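Local coordinates for aac(6')-Ii (Enterococcus faecium, PDB 1N71), which is an aminoglycoside 6'-N-acetyltransferase of antibiotic resistance that binds coenzyme A and probably transfers the acetyl group of acetyl-CoA to the drug, at residues Leu158-Asn162 and Gly163-Pro167. Numbering follows the deposited sequence.
Sequences LPNAN and GWDKP
Asn160 and Asn162 lock a compact loop onto itself in this local contact, made within the connection between strands 153-158 and 168-174. Three beta turns, Leu158 to Ala161, Asn160 to Gly163 and Gly163 to Lys166, curl the chain until Pro167 CB lies 3.4 Å from Leu158 O. OD1 of Asn160 takes the amide of Asp165 on a lone pair, in the carbonyl plane and almost straight (OD1 to N 2.9 Å, 172° at the hydrogen). With CG beside its backbone N (chi1 -46°), the Asn160 amide also passes the Trp164 indole, their planes 60° apart, and OD1 lies 3.6 Å from CE3. Across the loop, Lys166 O is gripped twice by Asn162: the backbone N at 3.0 Å comes nearly end-on to the carbonyl, while ND2, also 3.0 Å from that oxygen, approaches from above its plane. ND2 is also hydrogen-bonded to Asp112 OD2. The second subunit packs against the loop: Asn160 ND2 donates a hydrogen bond to its Thr174 OG1, and Asp165 OD2 forms a salt bridge with its Arg178. This is the loop of a beta hairpin, built from successive beta turns and joining the last two antiparallel strands of the GNAT fold at the dimer interface.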
loop_
_atom_site.group_PDB
_atom_site.type_symbol
_atom_site.label_atom_id
_atom_site.label_comp_id
_atom_site.label_asym_id
_atom_site.label_seq_id
_atom_site.Cartn_x
_atom_site.Cartn_y
_atom_site.Cartn_z
ATOM N N LEU A 158 10.087 -1.636 -1.772
ATOM C CA LEU A 158 9.596 -1.231 -3.079
ATOM C C LEU A 158 10.771 -0.554 -3.775
ATOM O O LEU A 158 11.028 0.635 -3.580
ATOM C CB LEU A 158 8.431 -0.257 -2.930
ATOM C CG LEU A 158 7.804 0.235 -4.234
ATOM C CD1 LEU A 158 7.591 -0.933 -5.194
ATOM C CD2 LEU A 158 6.491 0.935 -3.917
ATOM N N PRO A 159 11.504 -1.311 -4.598
ATOM C CA PRO A 159 12.664 -0.762 -5.308
ATOM C C PRO A 159 12.383 0.460 -6.184
ATOM O O PRO A 159 11.418 0.485 -6.949
ATOM C CB PRO A 159 13.166 -1.955 -6.129
ATOM C CG PRO A 159 12.734 -3.147 -5.299
ATOM C CD PRO A 159 11.326 -2.740 -4.911
ATOM N N ASN A 160 13.235 1.475 -6.051
ATOM C CA ASN A 160 13.134 2.697 -6.846
ATOM C C ASN A 160 11.788 3.420 -6.772
ATOM O O ASN A 160 11.417 4.134 -7.702
ATOM C CB ASN A 160 13.440 2.362 -8.306
ATOM C CG ASN A 160 14.669 1.489 -8.451
ATOM O OD1 ASN A 160 15.750 1.843 -7.985
ATOM N ND2 ASN A 160 14.511 0.340 -9.102
ATOM N N ALA A 161 11.074 3.251 -5.665
ATOM C CA ALA A 161 9.755 3.859 -5.503
ATOM C C ALA A 161 9.703 5.367 -5.728
ATOM O O ALA A 161 8.858 5.865 -6.475
ATOM C CB ALA A 161 9.203 3.529 -4.113
ATOM N N ASN A 162 10.608 6.082 -5.069
ATOM C CA ASN A 162 10.668 7.536 -5.136
ATOM C C ASN A 162 11.758 8.010 -6.090
ATOM O O ASN A 162 12.192 9.156 -6.024
ATOM C CB ASN A 162 10.952 8.078 -3.736
ATOM C CG ASN A 162 9.992 7.534 -2.697
ATOM O OD1 ASN A 162 8.872 8.020 -2.562
ATOM N ND2 ASN A 162 10.420 6.504 -1.970
ATOM N N GLY A 163 12.190 7.126 -6.981
ATOM C CA GLY A 163 13.253 7.465 -7.909
ATOM C C GLY A 163 14.332 6.409 -7.773
ATOM O O GLY A 163 14.275 5.582 -6.867
ATOM N N TRP A 164 15.327 6.422 -8.652
ATOM C CA TRP A 164 16.375 5.415 -8.572
ATOM C C TRP A 164 17.026 5.304 -7.194
ATOM O O TRP A 164 17.486 6.291 -6.627
ATOM C CB TRP A 164 17.445 5.673 -9.633
ATOM C CG TRP A 164 16.916 5.525 -11.026
ATOM C CD1 TRP A 164 16.636 6.525 -11.912
ATOM C CD2 TRP A 164 16.572 4.299 -11.680
ATOM N NE1 TRP A 164 16.137 5.996 -13.082
ATOM C CE2 TRP A 164 16.087 4.632 -12.964
ATOM C CE3 TRP A 164 16.624 2.949 -11.305
ATOM C CZ2 TRP A 164 15.658 3.662 -13.876
ATOM C CZ3 TRP A 164 16.197 1.985 -12.216
ATOM C CH2 TRP A 164 15.720 2.350 -13.485
ATOM N N ASP A 165 17.041 4.080 -6.674
ATOM C CA ASP A 165 17.633 3.746 -5.386
ATOM C C ASP A 165 17.140 4.543 -4.183
ATOM O O ASP A 165 17.896 4.802 -3.246
ATOM C CB ASP A 165 19.158 3.811 -5.489
ATOM C CG ASP A 165 19.693 2.948 -6.618
ATOM O OD1 ASP A 165 19.079 1.895 -6.914
ATOM O OD2 ASP A 165 20.728 3.314 -7.209
ATOM N N LYS A 166 15.862 4.913 -4.221
ATOM C CA LYS A 166 15.193 5.646 -3.145
ATOM C C LYS A 166 13.917 4.841 -2.921
ATOM O O LYS A 166 12.817 5.249 -3.297
ATOM C CB LYS A 166 14.864 7.067 -3.593
ATOM C CG LYS A 166 16.106 7.905 -3.872
ATOM C CD LYS A 166 15.751 9.319 -4.296
ATOM C CE LYS A 166 17.009 10.151 -4.486
ATOM N NZ LYS A 166 16.694 11.552 -4.885
ATOM N N PRO A 167 14.060 3.670 -2.292
ATOM C CA PRO A 167 12.961 2.751 -2.008
ATOM C C PRO A 167 12.036 3.106 -0.862
ATOM O O PRO A 167 12.301 4.016 -0.078
ATOM C CB PRO A 167 13.696 1.456 -1.718
ATOM C CG PRO A 167 14.837 1.969 -0.864
ATOM C CD PRO A 167 15.303 3.207 -1.643
#